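Local structure of BtGH115A (Bacteroides thetaiotaomicron, 5BY3) at residues D19-S24 with E144-G150; Q94-L98 with Y118-I123; L685-V690 with L747-G751. The protein is a family GH115 4-O-methyl-alpha-glucuronidase with specificity for decorated arabinogalactans. All blocks are in the same frame, centred on the assembly; numbering follows the deposited sequence.

Contact 1. Residues D19-S24 with E144-G150; sequences DFVLQS and ETFRLSG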
ATOM      1  N   ASP A  19     -10.198  38.529  10.495  1.00 47.85           N
ATOM      2  CA  ASP A  19      -9.008  37.614  10.764  1.00 54.03           C
ATOM      3  C   ASP A  19      -9.049  36.740  12.021  1.00 49.40           C
ATOM      4  O   ASP A  19      -9.351  37.235  13.086  1.00 53.61           O
ATOM      5  CB  ASP A  19      -7.721  38.430  10.820  1.00 59.64           C
ATOM      6  CG  ASP A  19      -6.837  38.222   9.601  1.00 70.73           C
ATOM      7  OD1 ASP A  19      -7.280  38.527   8.463  1.00 71.38           O
ATOM      8  OD2 ASP A  19      -5.683  37.775   9.785  1.00 73.43           O
ATOM      9  N   PHE A  20      -8.694  35.459  11.898  1.00 52.28           N
ATOM     10  CA  PHE A  20      -8.678  34.476  13.027  1.00 47.17           C
ATOM     11  C   PHE A  20      -7.241  34.304  13.558  1.00 52.94           C
ATOM     12  O   PHE A  20      -6.301  34.057  12.788  1.00 56.92           O
ATOM     13  CB  PHE A  20      -9.259  33.112  12.553  1.00 43.91           C
ATOM     14  CG  PHE A  20      -9.175  31.981  13.579  1.00 44.75           C
ATOM     15  CD1 PHE A  20     -10.054  31.923  14.686  1.00 44.13           C
ATOM     16  CD2 PHE A  20      -8.226  30.948  13.436  1.00 42.13           C
ATOM     17  CE1 PHE A  20      -9.969  30.884  15.619  1.00 38.35           C
ATOM     18  CE2 PHE A  20      -8.138  29.914  14.374  1.00 35.35           C
ATOM     19  CZ  PHE A  20      -9.011  29.884  15.459  1.00 37.88           C
ATOM     20  N   VAL A  21      -7.075  34.431  14.872  1.00 58.14           N
ATOM     21  CA  VAL A  21      -5.745  34.502  15.505  1.00 54.71           C
ATOM     22  C   VAL A  21      -5.809  33.678  16.799  1.00 51.55           C
ATOM     23  O   VAL A  21      -6.738  33.807  17.573  1.00 51.91           O
ATOM     24  CB  VAL A  21      -5.277  35.979  15.775  1.00 55.51           C
ATOM     25  CG1 VAL A  21      -3.901  36.011  16.429  1.00 62.89           C
ATOM     26  CG2 VAL A  21      -5.185  36.813  14.502  1.00 53.05           C
ATOM     27  N   LEU A  22      -4.848  32.786  16.985  1.00 47.89           N
ATOM     28  CA  LEU A  22      -4.684  32.045  18.233  1.00 44.98           C
ATOM     29  C   LEU A  22      -3.276  32.301  18.775  1.00 44.26           C
ATOM     30  O   LEU A  22      -2.303  31.895  18.147  1.00 46.78           O
ATOM     31  CB  LEU A  22      -4.834  30.557  17.983  1.00 41.88           C
ATOM     32  CG  LEU A  22      -6.195  29.872  17.889  1.00 45.63           C
ATOM     33  CD1 LEU A  22      -5.940  28.395  18.104  1.00 41.36           C
ATOM     34  CD2 LEU A  22      -7.224  30.380  18.886  1.00 39.57           C
ATOM     35  N   GLN A  23      -3.163  32.989  19.909  1.00 44.15           N
ATOM     36  CA  GLN A  23      -1.840  33.319  20.495  1.00 50.07           C
ATOM     37  C   GLN A  23      -1.385  32.115  21.335  1.00 43.87           C
ATOM     38  O   GLN A  23      -2.182  31.563  22.069  1.00 41.14           O
ATOM     39  CB  GLN A  23      -1.922  34.645  21.316  1.00 53.50           C
ATOM     40  CG  GLN A  23      -0.871  34.878  22.415  1.00 55.34           C
ATOM     41  CD  GLN A  23       0.565  34.965  21.891  1.00 64.41           C
ATOM     42  OE1 GLN A  23       0.866  35.743  20.960  1.00 72.77           O
ATOM     43  NE2 GLN A  23       1.466  34.170  22.488  1.00 58.27           N
ATOM     44  N   SER A  24      -0.121  31.697  21.225  1.00 43.05           N
ATOM     45  CA  SER A  24       0.357  30.560  22.058  1.00 46.87           C
ATOM     46  C   SER A  24       0.338  30.877  23.557  1.00 44.66           C
ATOM     47  O   SER A  24       0.352  32.026  23.938  1.00 45.95           O
ATOM     48  CB  SER A  24       1.745  30.044  21.622  1.00 45.82           C
ATOM     49  OG  SER A  24       2.813  30.788  22.165  1.00 52.93           O
ATOM     50  N   GLU A 144       4.537  30.123  17.836  1.00 44.43           N
ATOM     51  CA  GLU A 144       4.244  31.318  18.594  1.00 46.96           C
ATOM     52  C   GLU A 144       2.827  31.814  18.406  1.00 46.33           C
ATOM     53  O   GLU A 144       2.182  32.148  19.391  1.00 52.27           O
ATOM     54  CB  GLU A 144       5.243  32.419  18.266  1.00 52.62           C
ATOM     55  CG  GLU A 144       6.279  32.587  19.357  1.00 71.67           C
ATOM     56  CD  GLU A 144       5.679  32.966  20.722  1.00 77.67           C
ATOM     57  OE1 GLU A 144       4.850  33.915  20.788  1.00 69.42           O
ATOM     58  OE2 GLU A 144       6.045  32.307  21.731  1.00 83.89           O
ATOM     59  N   THR A 145       2.372  31.913  17.151  1.00 46.28           N
ATOM     60  CA  THR A 145       0.967  32.216  16.818  1.00 46.49           C
ATOM     61  C   THR A 145       0.513  31.364  15.633  1.00 47.80           C
ATOM     62  O   THR A 145       1.321  30.919  14.807  1.00 49.79           O
ATOM     63  CB  THR A 145       0.721  33.682  16.419  1.00 47.20           C
ATOM     64  OG1 THR A 145       1.605  34.010  15.355  1.00 53.45           O
ATOM     65  CG2 THR A 145       0.954  34.663  17.582  1.00 46.19           C
ATOM     66  N   PHE A 146      -0.793  31.128  15.590  1.00 46.89           N
ATOM     67  CA  PHE A 146      -1.463  30.550  14.454  1.00 47.78           C
ATOM     68  C   PHE A 146      -2.518  31.528  13.950  1.00 47.15           C
ATOM     69  O   PHE A 146      -3.424  31.885  14.700  1.00 41.93           O
ATOM     70  CB  PHE A 146      -2.104  29.222  14.823  1.00 45.43           C
ATOM     71  CG  PHE A 146      -2.886  28.616  13.706  1.00 50.79           C
ATOM     72  CD1 PHE A 146      -2.239  28.178  12.544  1.00 50.43           C
ATOM     73  CD2 PHE A 146      -4.272  28.495  13.796  1.00 47.82           C
ATOM     74  CE1 PHE A 146      -2.971  27.623  11.490  1.00 50.61           C
ATOM     75  CE2 PHE A 146      -4.993  27.948  12.754  1.00 48.02           C
ATOM     76  CZ  PHE A 146      -4.343  27.516  11.601  1.00 50.17           C
ATOM     77  N   ARG A 147      -2.403  31.896  12.668  1.00 53.72           N
ATOM     78  CA  ARG A 147      -3.142  33.002  12.042  1.00 56.64           C
ATOM     79  C   ARG A 147      -3.654  32.603  10.667  1.00 59.47           C
ATOM     80  O   ARG A 147      -2.863  32.416   9.739  1.00 62.90           O
ATOM     81  CB  ARG A 147      -2.203  34.191  11.882  1.00 58.96           C
ATOM     82  CG  ARG A 147      -2.875  35.492  11.502  1.00 70.10           C
ATOM     83  CD  ARG A 147      -2.188  36.102  10.290  1.00 79.98           C
ATOM     84  NE  ARG A 147      -0.739  36.314  10.477  1.00 84.12           N
ATOM     85  CZ  ARG A 147       0.170  36.240   9.497  1.00 80.21           C
ATOM     86  NH1 ARG A 147      -0.208  35.934   8.257  1.00 68.97           N
ATOM     87  NH2 ARG A 147       1.461  36.467   9.752  1.00 70.39           N
ATOM     88  N   LEU A 148      -4.974  32.467  10.557  1.00 58.49           N
ATOM     89  CA  LEU A 148      -5.676  32.288   9.286  1.00 53.85           C
ATOM     90  C   LEU A 148      -6.465  33.543   8.867  1.00 56.58           C
ATOM     91  O   LEU A 148      -7.137  34.191   9.694  1.00 57.18           O
ATOM     92  CB  LEU A 148      -6.672  31.121   9.377  1.00 52.42           C
ATOM     93  CG  LEU A 148      -6.300  29.634   9.468  1.00 50.14           C
ATOM     94  CD1 LEU A 148      -7.601  28.851   9.497  1.00 52.24           C
ATOM     95  CD2 LEU A 148      -5.416  29.131   8.335  1.00 44.08           C
ATOM     96  N   SER A 149      -6.427  33.840   7.568  1.00 60.75           N
ATOM     97  CA  SER A 149      -7.092  35.013   6.990  1.00 63.69           C
ATOM     98  C   SER A 149      -8.594  35.017   7.176  1.00 63.92           C
ATOM     99  O   SER A 149      -9.211  33.942   7.223  1.00 53.32           O
ATOM    100  CB  SER A 149      -6.804  35.088   5.504  1.00 62.51           C
ATOM    101  OG  SER A 149      -5.721  35.954   5.321  1.00 71.81           O
ATOM    102  N   GLY A 150      -9.171  36.225   7.255  1.00 57.46           N
ATOM    103  CA  GLY A 150     -10.624  36.401   7.200  1.00 56.61           C
ATOM    104  C   GLY A 150     -11.181  35.907   5.865  1.00 58.13           C
ATOM    105  O   GLY A 150     -12.351  35.571   5.770  1.00 59.45           O
TER

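Contact 2. Residues Q94-L98 with Y118-I123; sequences QAFML and YGILEI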
ATOM      1  N   GLN A  94     -18.927  12.779   3.331  1.00 61.98           N
ATOM      2  CA  GLN A  94     -17.688  12.870   4.151  1.00 51.86           C
ATOM      3  C   GLN A  94     -16.913  14.192   3.939  1.00 53.26           C
ATOM      4  O   GLN A  94     -15.674  14.201   3.794  1.00 51.56           O
ATOM      5  CB  GLN A  94     -16.779  11.647   3.893  1.00 49.97           C
ATOM      6  CG  GLN A  94     -17.381  10.282   4.163  1.00 47.68           C
ATOM      7  CD  GLN A  94     -16.484   9.152   3.666  1.00 53.03           C
ATOM      8  OE1 GLN A  94     -15.283   9.141   3.934  1.00 48.78           O
ATOM      9  NE2 GLN A  94     -17.062   8.204   2.916  1.00 48.35           N
ATOM     10  N   ALA A  95     -17.658  15.293   3.882  1.00 49.94           N
ATOM     11  CA  ALA A  95     -17.129  16.563   3.392  1.00 50.14           C
ATOM     12  C   ALA A  95     -17.138  17.640   4.456  1.00 46.57           C
ATOM     13  O   ALA A  95     -17.887  17.538   5.420  1.00 51.94           O
ATOM     14  CB  ALA A  95     -17.876  17.023   2.143  1.00 46.42           C
ATOM     15  N   PHE A  96     -16.271  18.641   4.290  1.00 40.68           N
ATOM     16  CA  PHE A  96     -16.198  19.763   5.200  1.00 39.44           C
ATOM     17  C   PHE A  96     -15.832  21.047   4.494  1.00 40.97           C
ATOM     18  O   PHE A  96     -15.151  21.027   3.438  1.00 44.47           O
ATOM     19  CB  PHE A  96     -15.247  19.496   6.372  1.00 38.52           C
ATOM     20  CG  PHE A  96     -13.794  19.329   5.965  1.00 36.57           C
ATOM     21  CD1 PHE A  96     -12.973  20.426   5.802  1.00 34.67           C
ATOM     22  CD2 PHE A  96     -13.243  18.061   5.815  1.00 40.75           C
ATOM     23  CE1 PHE A  96     -11.642  20.273   5.441  1.00 41.28           C
ATOM     24  CE2 PHE A  96     -11.894  17.885   5.470  1.00 40.46           C
ATOM     25  CZ  PHE A  96     -11.102  18.995   5.271  1.00 43.03           C
HETATM   26  N   MSE A  97     -16.302  22.136   5.109  1.00 43.36           N
HETATM   27  CA  MSE A  97     -15.967  23.509   4.803  1.00 49.09           C
HETATM   28  C   MSE A  97     -15.279  24.097   6.008  1.00 53.90           C
HETATM   29  O   MSE A  97     -15.732  23.946   7.165  1.00 50.73           O
HETATM   30  CB  MSE A  97     -17.252  24.280   4.623  1.00 54.19           C
HETATM   31  CG  MSE A  97     -17.615  24.391   3.152  1.00 76.62           C
HETATM   32 SE   MSE A  97     -18.888  25.881   3.022  1.00 92.08          SE
HETATM   33  CE  MSE A  97     -18.818  26.306   1.092  1.00 85.53           C
ATOM     34  N   LEU A  98     -14.153  24.753   5.749  1.00 53.23           N
ATOM     35  CA  LEU A  98     -13.511  25.590   6.740  1.00 51.05           C
ATOM     36  C   LEU A  98     -13.633  27.021   6.282  1.00 52.80           C
ATOM     37  O   LEU A  98     -13.349  27.332   5.121  1.00 54.59           O
ATOM     38  CB  LEU A  98     -12.040  25.267   6.843  1.00 53.73           C
ATOM     39  CG  LEU A  98     -11.533  23.964   7.403  1.00 48.25           C
ATOM     40  CD1 LEU A  98     -10.028  24.159   7.493  1.00 52.96           C
ATOM     41  CD2 LEU A  98     -12.121  23.746   8.774  1.00 47.74           C
ATOM     42  N   TYR A 118     -13.193  15.192   9.945  1.00 54.55           N
ATOM     43  CA  TYR A 118     -12.078  15.423   9.032  1.00 44.76           C
ATOM     44  C   TYR A 118     -11.725  16.899   8.951  1.00 49.40           C
ATOM     45  O   TYR A 118     -10.522  17.254   8.836  1.00 43.11           O
ATOM     46  CB  TYR A 118     -12.373  14.811   7.667  1.00 41.77           C
ATOM     47  CG  TYR A 118     -12.503  13.311   7.693  1.00 42.80           C
ATOM     48  CD1 TYR A 118     -11.680  12.545   8.535  1.00 41.43           C
ATOM     49  CD2 TYR A 118     -13.419  12.635   6.862  1.00 40.83           C
ATOM     50  CE1 TYR A 118     -11.753  11.174   8.565  1.00 43.93           C
ATOM     51  CE2 TYR A 118     -13.499  11.234   6.894  1.00 42.53           C
ATOM     52  CZ  TYR A 118     -12.668  10.510   7.758  1.00 47.36           C
ATOM     53  OH  TYR A 118     -12.686   9.118   7.856  1.00 49.88           O
ATOM     54  N   GLY A 119     -12.767  17.750   9.041  1.00 47.31           N
ATOM     55  CA  GLY A 119     -12.607  19.227   9.173  1.00 46.22           C
ATOM     56  C   GLY A 119     -11.767  19.692  10.356  1.00 47.84           C
ATOM     57  O   GLY A 119     -10.875  20.527  10.205  1.00 44.59           O
ATOM     58  N   ILE A 120     -12.084  19.137  11.528  1.00 48.79           N
ATOM     59  CA  ILE A 120     -11.340  19.324  12.784  1.00 47.03           C
ATOM     60  C   ILE A 120      -9.865  18.918  12.675  1.00 49.71           C
ATOM     61  O   ILE A 120      -8.963  19.658  13.104  1.00 55.91           O
ATOM     62  CB  ILE A 120     -12.014  18.524  13.921  1.00 44.56           C
ATOM     63  CG1 ILE A 120     -13.446  19.050  14.134  1.00 44.66           C
ATOM     64  CG2 ILE A 120     -11.154  18.577  15.186  1.00 43.34           C
ATOM     65  CD1 ILE A 120     -14.301  18.276  15.115  1.00 51.32           C
ATOM     66  N   LEU A 121      -9.640  17.744  12.098  1.00 46.92           N
ATOM     67  CA  LEU A 121      -8.305  17.210  11.875  1.00 44.96           C
ATOM     68  C   LEU A 121      -7.543  17.918  10.771  1.00 43.31           C
ATOM     69  O   LEU A 121      -6.353  17.763  10.666  1.00 53.43           O
ATOM     70  CB  LEU A 121      -8.374  15.702  11.648  1.00 43.17           C
ATOM     71  CG  LEU A 121      -8.718  14.955  12.963  1.00 44.84           C
ATOM     72  CD1 LEU A 121      -8.926  13.476  12.750  1.00 42.52           C
ATOM     73  CD2 LEU A 121      -7.682  15.145  14.059  1.00 40.74           C
ATOM     74  N   GLU A 122      -8.222  18.732   9.978  1.00 45.75           N
ATOM     75  CA  GLU A 122      -7.564  19.563   8.973  1.00 43.35           C
ATOM     76  C   GLU A 122      -6.843  20.703   9.663  1.00 44.56           C
ATOM     77  O   GLU A 122      -5.786  21.176   9.195  1.00 47.47           O
ATOM     78  CB  GLU A 122      -8.605  20.123   7.994  1.00 43.52           C
ATOM     79  CG  GLU A 122      -8.093  20.996   6.862  1.00 49.25           C
ATOM     80  CD  GLU A 122      -6.938  20.393   6.065  1.00 55.59           C
ATOM     81  OE1 GLU A 122      -6.948  19.173   5.718  1.00 65.27           O
ATOM     82  OE2 GLU A 122      -6.018  21.179   5.756  1.00 59.18           O
ATOM     83  N   ILE A 123      -7.434  21.148  10.767  1.00 41.45           N
ATOM     84  CA  ILE A 123      -6.919  22.263  11.556  1.00 44.48           C
ATOM     85  C   ILE A 123      -5.655  21.764  12.202  1.00 43.15           C
ATOM     86  O   ILE A 123      -4.681  22.495  12.287  1.00 39.31           O
ATOM     87  CB  ILE A 123      -7.927  22.720  12.623  1.00 46.61           C
ATOM     88  CG1 ILE A 123      -9.210  23.193  11.919  1.00 44.77           C
ATOM     89  CG2 ILE A 123      -7.323  23.779  13.561  1.00 42.09           C
ATOM     90  CD1 ILE A 123     -10.256  23.707  12.880  1.00 53.03           C
TER

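Contact 3. Residues L685-V690 with L747-G751; sequences LKTDSV and LPVTG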
ATOM      1  N   LEU A 685      26.053  -2.505 -38.023  1.00 73.46           N
ATOM      2  CA  LEU A 685      26.447  -3.691 -37.242  1.00 84.50           C
ATOM      3  C   LEU A 685      27.356  -4.650 -38.032  1.00 94.49           C
ATOM      4  O   LEU A 685      27.434  -4.565 -39.263  1.00103.01           O
ATOM      5  CB  LEU A 685      25.212  -4.471 -36.773  1.00 76.40           C
ATOM      6  CG  LEU A 685      24.041  -3.775 -36.063  1.00 81.45           C
ATOM      7  CD1 LEU A 685      22.931  -4.785 -35.809  1.00 71.01           C
ATOM      8  CD2 LEU A 685      24.438  -3.041 -34.781  1.00 71.33           C
ATOM      9  N   LYS A 686      28.035  -5.553 -37.314  1.00 90.57           N
ATOM     10  CA  LYS A 686      28.666  -6.740 -37.912  1.00 84.63           C
ATOM     11  C   LYS A 686      27.572  -7.828 -37.959  1.00 87.49           C
ATOM     12  O   LYS A 686      26.385  -7.507 -37.849  1.00 90.32           O
ATOM     13  CB  LYS A 686      29.884  -7.181 -37.086  1.00 83.55           C
ATOM     14  CG  LYS A 686      30.823  -6.049 -36.671  1.00 86.05           C
ATOM     15  CD  LYS A 686      32.083  -6.591 -36.014  1.00 94.59           C
ATOM     16  CE  LYS A 686      32.851  -5.508 -35.256  1.00 95.77           C
ATOM     17  NZ  LYS A 686      32.328  -5.271 -33.875  1.00 90.06           N
ATOM     18  N   THR A 687      27.955  -9.090 -38.143  1.00 79.34           N
ATOM     19  CA  THR A 687      27.062 -10.260 -37.922  1.00 79.14           C
ATOM     20  C   THR A 687      25.707 -10.330 -38.674  1.00 80.21           C
ATOM     21  O   THR A 687      25.075  -9.319 -39.003  1.00 62.72           O
ATOM     22  CB  THR A 687      26.820 -10.561 -36.410  1.00 87.92           C
ATOM     23  OG1 THR A 687      25.625  -9.896 -35.950  1.00 86.32           O
ATOM     24  CG2 THR A 687      28.062 -10.208 -35.526  1.00 76.18           C
ATOM     25  N   ASP A 688      25.276 -11.573 -38.883  1.00 92.27           N
ATOM     26  CA  ASP A 688      24.070 -11.958 -39.627  1.00101.62           C
ATOM     27  C   ASP A 688      22.753 -11.367 -39.053  1.00 95.95           C
ATOM     28  O   ASP A 688      21.868 -10.917 -39.799  1.00 83.26           O
ATOM     29  CB  ASP A 688      24.045 -13.512 -39.660  1.00115.04           C
ATOM     30  CG  ASP A 688      22.883 -14.115 -40.483  1.00127.24           C
ATOM     31  OD1 ASP A 688      22.281 -13.430 -41.336  1.00139.98           O
ATOM     32  OD2 ASP A 688      22.587 -15.319 -40.280  1.00118.12           O
ATOM     33  N   SER A 689      22.653 -11.357 -37.725  1.00 94.13           N
ATOM     34  CA  SER A 689      21.376 -11.175 -37.033  1.00 80.98           C
ATOM     35  C   SER A 689      21.525 -10.224 -35.858  1.00 68.77           C
ATOM     36  O   SER A 689      22.646  -9.839 -35.510  1.00 60.01           O
ATOM     37  CB  SER A 689      20.848 -12.539 -36.540  1.00 81.26           C
ATOM     38  OG  SER A 689      20.207 -13.270 -37.573  1.00 80.18           O
ATOM     39  N   VAL A 690      20.380  -9.861 -35.264  1.00 65.34           N
ATOM     40  CA  VAL A 690      20.288  -8.994 -34.064  1.00 61.16           C
ATOM     41  C   VAL A 690      19.356  -9.607 -33.013  1.00 58.52           C
ATOM     42  O   VAL A 690      18.265 -10.096 -33.358  1.00 52.08           O
ATOM     43  CB  VAL A 690      19.848  -7.531 -34.412  1.00 58.42           C
ATOM     44  CG1 VAL A 690      18.485  -7.486 -35.104  1.00 52.34           C
ATOM     45  CG2 VAL A 690      19.865  -6.640 -33.180  1.00 56.71           C
ATOM     46  N   LEU A 747      16.120 -11.290 -35.025  1.00 71.28           N
ATOM     47  CA  LEU A 747      15.712 -10.827 -36.356  1.00 75.78           C
ATOM     48  C   LEU A 747      16.889 -10.801 -37.326  1.00 77.39           C
ATOM     49  O   LEU A 747      18.032 -10.557 -36.912  1.00 80.62           O
ATOM     50  CB  LEU A 747      15.046  -9.448 -36.301  1.00 71.25           C
ATOM     51  CG  LEU A 747      13.843  -9.146 -35.391  1.00 68.91           C
ATOM     52  CD1 LEU A 747      13.683  -7.622 -35.255  1.00 63.39           C
ATOM     53  CD2 LEU A 747      12.556  -9.822 -35.842  1.00 57.32           C
ATOM     54  N   PRO A 748      16.617 -11.069 -38.623  1.00 82.97           N
ATOM     55  CA  PRO A 748      17.672 -10.904 -39.629  1.00 81.64           C
ATOM     56  C   PRO A 748      17.845  -9.437 -39.996  1.00 79.50           C
ATOM     57  O   PRO A 748      16.845  -8.758 -40.225  1.00 84.07           O
ATOM     58  CB  PRO A 748      17.129 -11.682 -40.829  1.00 88.32           C
ATOM     59  CG  PRO A 748      15.632 -11.675 -40.669  1.00 83.24           C
ATOM     60  CD  PRO A 748      15.372 -11.643 -39.193  1.00 83.42           C
ATOM     61  N   VAL A 749      19.086  -8.946 -40.025  1.00 81.05           N
ATOM     62  CA  VAL A 749      19.394  -7.667 -40.697  1.00 93.47           C
ATOM     63  C   VAL A 749      19.369  -7.871 -42.225  1.00 97.42           C
ATOM     64  O   VAL A 749      19.419  -9.010 -42.701  1.00119.19           O
ATOM     65  CB  VAL A 749      20.760  -7.042 -40.262  1.00 95.37           C
ATOM     66  CG1 VAL A 749      20.895  -7.020 -38.746  1.00 91.60           C
ATOM     67  CG2 VAL A 749      21.963  -7.736 -40.918  1.00 90.71           C
ATOM     68  N   THR A 750      19.280  -6.790 -42.993  1.00 89.98           N
ATOM     69  CA  THR A 750      19.663  -6.875 -44.401  1.00 88.57           C
ATOM     70  C   THR A 750      21.166  -6.609 -44.546  1.00 93.80           C
ATOM     71  O   THR A 750      21.840  -7.259 -45.349  1.00105.48           O
ATOM     72  CB  THR A 750      18.831  -5.960 -45.321  1.00 90.69           C
ATOM     73  OG1 THR A 750      18.574  -4.714 -44.667  1.00 98.75           O
ATOM     74  CG2 THR A 750      17.503  -6.623 -45.690  1.00 84.21           C
ATOM     75  N   GLY A 751      21.693  -5.689 -43.737  1.00 90.04           N
ATOM     76  CA  GLY A 751      23.096  -5.276 -43.825  1.00 90.39           C
ATOM     77  C   GLY A 751      23.222  -3.854 -44.350  1.00 91.97           C
ATOM     78  O   GLY A 751      24.273  -3.473 -44.866  1.00 86.54           O
TER

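Contact 1. Residues D19-S24 with E144-G150
F20 and L22 face L148 and F146 as the hydrogen-bonded pairs of a two-stranded antiparallel sheet. The axes of strands 20-23 and 145-148 run at 175° to each other and approach to 4.8 Å. Each of these pairs exchanges two N-H...O=C bonds, that from F146 N to L22 O being almost straight, and S24 N to E144 O carries the ladder one step past the strands. The four apolar side chains share one face, buried against L51 and L55 of helix 38-55 and L106 of strand 106-110. With CG anti to the backbone N in both phenylalanines, the side chains cross obliquely, and CE2 of F146 arrives at the edge of the F20 ring, near its plane, 4.0 Å from F20 CE2. At the same ring edge, L148 CB lies 4.3 Å from F20 CD2.

The opposite face, with V21, Q23, T145 and R147, is mixed in character and largely exposed. V21 CG2 rests alongside R147 CG at 4.0 Å. R147 NE stays 5.2 Å from D19 OD2, so any attraction is probably long-range only. The Q23 chain bends at chi2 (63°), which folds its amide back until NE2 donates to S24 O at 2.8 Å, while OE1 sits 3.5 Å from CG2 of T145. An alanine in place of Q23 is likely to leave S24 O without this amide donor and the T145 methyl without its neighbour. At the other end of the ladder, G150 N donates to D19 OD1 over 3.2 Å, approaching from above the carboxylate plane, 66° out of it.

Contact 2. Residues Q94-L98 with Y118-I123
F96 lays its ring over the backbone of G119 in a helix-on-sheet packing, where helix 113-126 lies against strand 96-100 of a mixed six-stranded beta-sheet. Segments 96-98 and 118-123 cross at -38° with their axes 8.4 Å apart. CG of F96 sits between its backbone N and carbonyl carbon (chi1 65°), which brings the ring flat onto the helix: G119 CA stands 3.5 Å from the ring centroid, 17° off the normal, a CH-pi contact. The glycine lets the ring come this close: a CB at this position would lie only 3.2 Å from F96 CB.

The ring also meets Y118 CB at 3.8 Å through CE2. E122 crosses F96 at about a right angle, its CB 3.9 Å from F96 CZ and its carboxylate plane close to parallel with the ring. L98 reaches E122 with one branch and I123 with the other, CD1 lying 3.8 Å from E122 CG and CD2 4.3 Å from I123 CG1. Q94 runs beside Y118, pointing the same way. Its amide is engaged by E161 O and R163 NH1, and the Y118 hydroxyl by A208 O, while Q94 OE1 lies at the edge of the tyrosine ring, 4.0 Å from CE2.

Contact 3. Residues L685-V690 with L747-G751
V690 and L747 form a hydrogen-bonded antiparallel pair where strands 689-696 and 741-748 meet in an antiparallel sheet of the C-terminal domain, which probably has a galactose-binding-like beta fold. Two backbone bonds define the pair, V690 N to L747 O and L747 N to V690 O, each 3.0 Å. The adjoining S689-P748 pair is non-hydrogen-bonded, a position compatible with a proline, which has no N-H to give. One step further out, V749 N reaches D688 O only weakly, at 3.4 Å, as the chains leave the sheet.

Two of the three apolar contacts involve V749. Beside L747, V690 points the same way, with CG1 4.1 Å from L747 CB. That methyl lies between the backbone N and carbonyl carbon of V690 (chi1 59°), facing the partner strand, and also comes within 4.4 Å of V749 CG1. From the loop before the strand, L685 adds its CD1, 4.2 Å from the same V749 methyl.

Polar atoms border this patch. T687 OG1 is hydrogen-bonded to V776 O, tying this loop to the last modelled residues. S689 CB rests 3.5 Å from L747 O, and the second valine methyl, V749 CG2, touches D688 O at 3.4 Å.

In the fold
Contacts 1 and 2 belong to the same N-terminal region, their centres 18 Å apart and their nearest atoms about 5 Å apart; segments 94-98 and 118-123 fall between the two strands of contact 1 in sequence. Helix 38-55 joins them physically, packing on the apolar face of contact 1 and on I123 of contact 2. Contact 2 is the buried one, held by ring and aliphatic packing without a hydrogen bond between its segments. Contacts 1 and 3 are partly buried and rest on antiparallel backbone ladders, long in contact 1 and short in contact 3. Contact 3 lies in the C-terminal domain, its centre 65 Å from that of contact 2, across the chain's centre.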